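Local structure of shikimate dehydrogenase (NADP(+)) (Peptoclostridium difficile, 5DZS) at residues 18-23 / 31-36; 243-246 / 250-253. The protein probably catalyses the reversible NADPH-linked reduction of 3-dehydroshikimate to shikimate, a step of the chorismate pathway that leads to the aromatic amino acids. All coordinates share one frame; numbering follows the deposited sequence.

Contact 1 of 2, residues 18-23 / 31-36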
ATOM      1  N   GLN B  18       9.624  11.097  17.860  1.00 23.05           N
ATOM      2  CA  GLN B  18      10.323  12.229  17.248  1.00 25.52           C
ATOM      3  C   GLN B  18      10.404  12.063  15.727  1.00 24.03           C
ATOM      4  O   GLN B  18      10.206  13.025  14.984  1.00 25.31           O
ATOM      5  CB  GLN B  18      11.730  12.377  17.834  1.00 29.65           C
ATOM      6  CG  GLN B  18      12.472  13.591  17.293  1.00 38.28           C
ATOM      7  CD  GLN B  18      13.883  13.749  17.841  1.00 47.94           C
ATOM      8  OE1 GLN B  18      14.445  12.830  18.442  1.00 54.84           O
ATOM      9  NE2 GLN B  18      14.468  14.926  17.621  1.00 54.29           N
ATOM     10  N   ILE B  19      10.714  10.850  15.250  1.00 22.02           N
ATOM     11  CA  ILE B  19      10.773  10.612  13.824  1.00 21.85           C
ATOM     12  C   ILE B  19       9.425  10.902  13.186  1.00 19.42           C
ATOM     13  O   ILE B  19       9.337  11.613  12.180  1.00 21.27           O
ATOM     14  CB  ILE B  19      11.205   9.151  13.494  1.00 22.73           C
ATOM     15  CG1 ILE B  19      12.658   8.909  13.943  1.00 25.06           C
ATOM     16  CG2 ILE B  19      11.003   8.865  12.008  1.00 23.13           C
ATOM     17  CD1 ILE B  19      13.119   7.462  13.814  1.00 25.86           C
ATOM     18  N   HIS B  20       8.349  10.314  13.724  1.00 19.43           N
ATOM     19  CA  HIS B  20       7.022  10.541  13.164  1.00 19.36           C
ATOM     20  C   HIS B  20       6.605  12.012  13.191  1.00 21.03           C
ATOM     21  O   HIS B  20       5.986  12.481  12.246  1.00 21.49           O
ATOM     22  CB  HIS B  20       5.971   9.633  13.825  1.00 19.01           C
ATOM     23  CG  HIS B  20       6.081   8.197  13.409  1.00 18.92           C
ATOM     24  ND1 HIS B  20       5.446   7.696  12.303  1.00 19.44           N
ATOM     25  CD2 HIS B  20       6.749   7.160  13.958  1.00 19.31           C
ATOM     26  CE1 HIS B  20       5.706   6.412  12.185  1.00 18.74           C
ATOM     27  NE2 HIS B  20       6.492   6.054  13.183  1.00 19.52           N
ATOM     28  N   LYS B  21       6.947  12.721  14.265  0.50 22.44           N
ATOM     29  CA  LYS B  21       6.689  14.173  14.350  0.50 23.38           C
ATOM     30  C   LYS B  21       7.329  14.878  13.163  0.50 24.67           C
ATOM     31  O   LYS B  21       6.686  15.675  12.493  0.50 24.39           O
ATOM     32  CB  LYS B  21       7.234  14.759  15.647  0.50 25.43           C
ATOM     33  CG  LYS B  21       7.066  16.278  15.741  0.50 27.56           C
ATOM     34  CD  LYS B  21       7.609  16.819  17.059  0.50 30.87           C
ATOM     35  CE  LYS B  21       7.351  18.305  17.239  0.50 34.92           C
ATOM     36  NZ  LYS B  21       5.914  18.672  17.225  0.50 35.82           N
ATOM     37  N   ARG B  22       8.600  14.580  12.904  0.50 24.61           N
ATOM     38  CA  ARG B  22       9.309  15.180  11.779  0.50 25.36           C
ATOM     39  C   ARG B  22       8.667  14.862  10.435  0.50 24.46           C
ATOM     40  O   ARG B  22       8.594  15.722   9.557  0.50 27.18           O
ATOM     41  CB  ARG B  22      10.778  14.756  11.802  0.50 28.51           C
ATOM     42  CG  ARG B  22      11.598  15.453  12.868  0.50 31.98           C
ATOM     43  CD  ARG B  22      11.709  16.939  12.544  0.50 35.94           C
ATOM     44  NE  ARG B  22      12.541  17.682  13.481  0.50 39.75           N
ATOM     45  CZ  ARG B  22      13.849  17.847  13.351  0.50 41.39           C
ATOM     46  NH1 ARG B  22      14.510  18.558  14.256  0.50 45.48           N
ATOM     47  NH2 ARG B  22      14.500  17.312  12.320  0.50 38.07           N
ATOM     48  N   VAL B  23       8.185  13.628  10.263  1.00 21.82           N
ATOM     49  CA  VAL B  23       7.551  13.256   9.005  1.00 23.27           C
ATOM     50  C   VAL B  23       6.259  14.031   8.809  1.00 22.48           C
ATOM     51  O   VAL B  23       6.014  14.603   7.729  1.00 24.64           O
ATOM     52  CB  VAL B  23       7.278  11.742   8.917  1.00 25.13           C
ATOM     53  CG1 VAL B  23       6.638  11.409   7.576  1.00 28.25           C
ATOM     54  CG2 VAL B  23       8.565  10.990   9.051  1.00 27.35           C
ATOM     55  N   SER B  31      -1.413  15.575  12.324  1.00 21.30           N
ATOM     56  CA  SER B  31      -1.478  14.336  13.037  1.00 19.74           C
ATOM     57  C   SER B  31      -0.481  14.390  14.166  1.00 18.11           C
ATOM     58  O   SER B  31       0.379  15.263  14.213  1.00 19.38           O
ATOM     59  CB  SER B  31      -1.203  13.156  12.101  1.00 21.71           C
ATOM     60  OG  SER B  31      -2.325  12.990  11.243  1.00 25.13           O
ATOM     61  N   ALA B  32      -0.644  13.445  15.102  1.00 16.61           N
ATOM     62  CA  ALA B  32       0.226  13.377  16.268  1.00 15.71           C
ATOM     63  C   ALA B  32       0.495  11.948  16.686  1.00 15.56           C
ATOM     64  O   ALA B  32      -0.362  11.085  16.465  1.00 16.42           O
ATOM     65  CB  ALA B  32      -0.347  14.204  17.398  1.00 15.35           C
ATOM     66  N   TYR B  33       1.685  11.711  17.256  1.00 15.90           N
ATOM     67  CA  TYR B  33       2.146  10.364  17.600  1.00 15.81           C
ATOM     68  C   TYR B  33       2.745  10.337  18.990  1.00 15.91           C
ATOM     69  O   TYR B  33       3.567  11.169  19.332  1.00 17.18           O
ATOM     70  CB  TYR B  33       3.210   9.953  16.568  1.00 15.97           C
ATOM     71  CG  TYR B  33       3.726   8.504  16.575  1.00 15.32           C
ATOM     72  CD1 TYR B  33       4.568   8.056  17.568  1.00 16.43           C
ATOM     73  CD2 TYR B  33       3.430   7.662  15.543  1.00 16.59           C
ATOM     74  CE1 TYR B  33       5.076   6.756  17.533  1.00 15.91           C
ATOM     75  CE2 TYR B  33       3.934   6.374  15.474  1.00 16.80           C
ATOM     76  CZ  TYR B  33       4.762   5.946  16.463  1.00 16.77           C
ATOM     77  OH  TYR B  33       5.285   4.646  16.346  1.00 17.20           O
ATOM     78  N   LYS B  34       2.308   9.386  19.807  1.00 17.10           N
ATOM     79  CA  LYS B  34       2.889   9.236  21.133  1.00 17.85           C
ATOM     80  C   LYS B  34       3.148   7.783  21.492  1.00 17.42           C
ATOM     81  O   LYS B  34       2.666   6.876  20.830  1.00 18.32           O
ATOM     82  CB  LYS B  34       2.069   9.916  22.211  1.00 22.08           C
ATOM     83  CG  LYS B  34       0.860   9.148  22.680  1.00 19.70           C
ATOM     84  CD  LYS B  34       0.194   9.875  23.857  1.00 19.71           C
ATOM     85  CE  LYS B  34      -0.829   8.996  24.497  1.00 17.95           C
ATOM     86  NZ  LYS B  34      -0.252   7.961  25.417  1.00 17.83           N
ATOM     87  N   ASN B  35       3.875   7.552  22.550  1.00 16.82           N
ATOM     88  CA  ASN B  35       4.053   6.205  23.066  1.00 17.37           C
ATOM     89  C   ASN B  35       2.802   5.713  23.768  1.00 17.33           C
ATOM     90  O   ASN B  35       2.160   6.469  24.518  1.00 17.67           O
ATOM     91  CB  ASN B  35       5.200   6.188  24.091  1.00 19.37           C
ATOM     92  CG  ASN B  35       6.586   6.296  23.451  1.00 21.21           C
ATOM     93  OD1 ASN B  35       6.807   5.845  22.345  1.00 21.76           O
ATOM     94  ND2 ASN B  35       7.505   6.936  24.165  1.00 27.39           N
ATOM     95  N   PHE B  36       2.514   4.423  23.579  1.00 16.40           N
ATOM     96  CA  PHE B  36       1.452   3.713  24.260  1.00 16.59           C
ATOM     97  C   PHE B  36       2.090   2.523  25.016  1.00 17.35           C
ATOM     98  O   PHE B  36       2.101   1.405  24.521  1.00 17.84           O
ATOM     99  CB  PHE B  36       0.378   3.154  23.324  1.00 17.02           C
ATOM    100  CG  PHE B  36      -0.439   4.177  22.585  1.00 16.24           C
ATOM    101  CD1 PHE B  36      -1.192   5.128  23.269  1.00 16.65           C
ATOM    102  CD2 PHE B  36      -0.518   4.160  21.206  1.00 18.67           C
ATOM    103  CE1 PHE B  36      -1.998   6.027  22.574  1.00 17.14           C
ATOM    104  CE2 PHE B  36      -1.317   5.084  20.522  1.00 17.55           C
ATOM    105  CZ  PHE B  36      -2.060   5.993  21.207  1.00 16.84           C
TER
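His20, on the helix 16-27, lays its imidazole over the phenol of Tyr33, on the strand 31-37, and this one pair carries the whole contact. The two rings form an offset stack with centroids 4.0 Å apart and planes only 8° from parallel. Followed outward, His20 begins with its CB above the same Tyr33 face as the ring, making a CH-pi contact 4.0 Å from the centroid of the Tyr33 ring. With CG anti to the carbonyl carbon (chi1 -73°), the imidazole then runs on along the phenol. His20 CG lies 3.4 Å from Tyr33 CD2, and His20 CD2 comes closest of all, 3.3 Å from Tyr33 CE2. At the far end His20 NE2 rests 3.4 Å from Tyr33 CE2, still over carbon, while ND1 turns to Gln244, its probable hydrogen-bond partner. Tyr33 comes to meet it with CG anti to the backbone N (chi1 -172°), and its hydroxyl bonds to Asn59.

This is the helix-to-strand packing of a beta-alpha-beta unit: the strand 2-8 leads into the helix 16-27, which returns to the strand 31-37 at the edge of the chain's mixed sheet, and the backbone of 31-37 pairs with 2-8. The stack sits near the predicted shikimate site, with the side chain of Tyr33 about 4 Å from that of Ser16. Dispersion between flat faces does the joining and limits the rotation of the rings; the bond at His20 ND1 probably helps set the turn of the imidazole, while Asn59 holds the hydroxyl end of Tyr33.

Contact 2 of 2, residues 243-246 / 250-253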
ATOM      1  N   SER B 243       5.372   3.168   7.225  1.00 17.67           N
ATOM      2  CA  SER B 243       4.152   3.122   8.018  1.00 17.94           C
ATOM      3  C   SER B 243       3.217   4.277   7.620  1.00 17.16           C
ATOM      4  O   SER B 243       2.000   4.082   7.484  1.00 18.09           O
ATOM      5  CB  SER B 243       4.427   3.221   9.517  1.00 19.06           C
ATOM      6  OG  SER B 243       5.118   2.086  10.017  1.00 20.69           O
ATOM      7  N   GLN B 244       3.790   5.471   7.481  0.50 17.91           N
ATOM      8  CA  GLN B 244       3.018   6.631   7.084  0.50 18.93           C
ATOM      9  C   GLN B 244       2.368   6.455   5.703  0.50 17.72           C
ATOM     10  O   GLN B 244       1.224   6.877   5.482  0.50 19.15           O
ATOM     11  CB  GLN B 244       3.895   7.867   7.148  0.50 20.39           C
ATOM     12  CG  GLN B 244       4.219   8.278   8.570  0.50 21.17           C
ATOM     13  CD  GLN B 244       2.991   8.738   9.329  0.50 23.01           C
ATOM     14  OE1 GLN B 244       1.970   9.055   8.742  0.50 22.47           O
ATOM     15  NE2 GLN B 244       3.093   8.776  10.657  0.50 24.43           N
ATOM     16  N   GLU B 245       3.086   5.807   4.788  1.00 17.89           N
ATOM     17  CA  GLU B 245       2.551   5.560   3.451  1.00 18.02           C
ATOM     18  C   GLU B 245       1.309   4.657   3.568  1.00 18.26           C
ATOM     19  O   GLU B 245       0.300   4.868   2.925  1.00 19.52           O
ATOM     20  CB  GLU B 245       3.580   4.886   2.538  1.00 18.49           C
ATOM     21  CG  GLU B 245       4.706   5.811   2.098  1.00 19.37           C
ATOM     22  CD  GLU B 245       5.642   5.152   1.114  1.00 22.88           C
ATOM     23  OE1 GLU B 245       6.162   5.865   0.224  1.00 24.02           O
ATOM     24  OE2 GLU B 245       5.849   3.935   1.171  1.00 27.21           O
ATOM     25  N   ILE B 246       1.415   3.635   4.401  1.00 17.21           N
ATOM     26  CA  ILE B 246       0.306   2.713   4.624  1.00 19.28           C
ATOM     27  C   ILE B 246      -0.899   3.402   5.274  1.00 19.57           C
ATOM     28  O   ILE B 246      -2.040   3.258   4.822  1.00 21.56           O
ATOM     29  CB  ILE B 246       0.762   1.538   5.510  1.00 20.05           C
ATOM     30  CG1 ILE B 246       1.731   0.648   4.710  1.00 20.63           C
ATOM     31  CG2 ILE B 246      -0.454   0.727   5.982  1.00 23.26           C
ATOM     32  CD1 ILE B 246       2.494  -0.333   5.555  1.00 22.11           C
ATOM     33  N   THR B 250      -0.832   6.633   0.560  1.00 24.52           N
ATOM     34  CA  THR B 250      -0.210   7.478  -0.453  1.00 27.82           C
ATOM     35  C   THR B 250       1.277   7.278  -0.369  1.00 26.19           C
ATOM     36  O   THR B 250       1.801   6.952   0.683  1.00 30.69           O
ATOM     37  CB  THR B 250      -0.539   8.963  -0.211  1.00 34.10           C
ATOM     38  OG1 THR B 250      -0.178   9.739  -1.366  1.00 46.32           O
ATOM     39  CG2 THR B 250       0.174   9.483   1.007  1.00 36.00           C
ATOM     40  N   LYS B 251       1.976   7.475  -1.477  1.00 23.45           N
ATOM     41  CA  LYS B 251       3.418   7.326  -1.511  1.00 21.36           C
ATOM     42  C   LYS B 251       4.109   8.646  -1.132  1.00 23.25           C
ATOM     43  O   LYS B 251       3.624   9.740  -1.440  1.00 26.69           O
ATOM     44  CB  LYS B 251       3.891   6.869  -2.913  1.00 23.13           C
ATOM     45  CG  LYS B 251       3.297   5.551  -3.390  1.00 24.37           C
ATOM     46  CD  LYS B 251       3.630   4.363  -2.515  1.00 27.02           C
ATOM     47  CE  LYS B 251       3.081   3.044  -3.064  1.00 31.04           C
ATOM     48  NZ  LYS B 251       3.329   1.862  -2.192  1.00 34.02           N
ATOM     49  N   ILE B 252       5.228   8.510  -0.444  1.00 21.51           N
ATOM     50  CA  ILE B 252       6.036   9.619   0.029  1.00 22.63           C
ATOM     51  C   ILE B 252       7.330   9.726  -0.799  1.00 24.95           C
ATOM     52  O   ILE B 252       7.980   8.721  -1.130  1.00 26.01           O
ATOM     53  CB  ILE B 252       6.301   9.483   1.550  1.00 22.15           C
ATOM     54  CG1 ILE B 252       4.992   9.684   2.305  1.00 23.65           C
ATOM     55  CG2 ILE B 252       7.341  10.499   2.038  1.00 22.72           C
ATOM     56  CD1 ILE B 252       5.038   9.285   3.779  1.00 22.46           C
ATOM     57  N   ASP B 253       7.666  10.961  -1.145  1.00 27.12           N
ATOM     58  CA  ASP B 253       8.843  11.261  -1.956  1.00 29.83           C
ATOM     59  C   ASP B 253      10.099  10.580  -1.389  1.00 29.09           C
ATOM     60  O   ASP B 253      10.343  10.647  -0.194  1.00 26.42           O
ATOM     61  CB  ASP B 253       9.014  12.779  -2.027  1.00 32.94           C
ATOM     62  CG  ASP B 253      10.089  13.212  -3.011  1.00 40.00           C
ATOM     63  OD1 ASP B 253      11.241  12.769  -2.886  1.00 41.19           O
ATOM     64  OD2 ASP B 253       9.780  14.029  -3.900  1.00 42.94           O
TER
HETATM   65  O   HOH W   1       9.069   6.636   0.278  1.00 30.65           O
HETATM   66  O   HOH W   2       3.195   1.968   0.577  1.00 39.94           O
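Glu245, on the helix 233-248, extends its side chain alongside the segment 250-253 and offers OE1 to the backbone of Ile252. The bond from Ile252 N to Glu245 OE1 is 2.9 Å long and nearly straight at 177°, and it uses the anti lone pair of the carboxylate. A water also bridges OE1 to Ile252 O. Around them lies the close-packed part: Glu245 CG touches Ile252 CD1 at 3.9 Å, and Glu245 CB comes 3.3 Å from Thr250 O. Main chain joins main chain as well, where Thr250 N donates to Glu245 O at 3.2 Å and so ties the loop back to the helix five residues earlier.

The other carboxylate oxygen faces a looser side. A second water accepts from Lys251 NZ at 2.8 Å and gives only a weak 3.4 Å bond to Glu245 OE2. The two charged groups do not meet directly: OE2 forms a salt bridge with Lys242, and Lys251 NZ one with Asp249 of the second subunit. One oxygen of Glu245 thus holds the turn between the helices 233-248 and 255-268, while the other belongs to a charged network at the dimer interface, where the salt bridge to Lys242 would be expected to favour the ionised carboxylate.

In the fold
The helix 16-27 is common ground for the two contacts: contact 1 sets it against the strand 31-37, while in contact 2 Ile252 reaches it at Leu27. Their centres lie about 15 Å apart, and they meet where Gln244, modelled in two conformers, probably bonds to His20. Both are partly buried, but contact 1 lies beside the predicted shikimate site and is untouched by the partner chain, whereas contact 2 borders the second subunit. Chemistry follows place. In contact 1 stacked aromatic faces do the joining; at the turn between two helices, backbone groups, a carboxylate, lysines and bound water share the work.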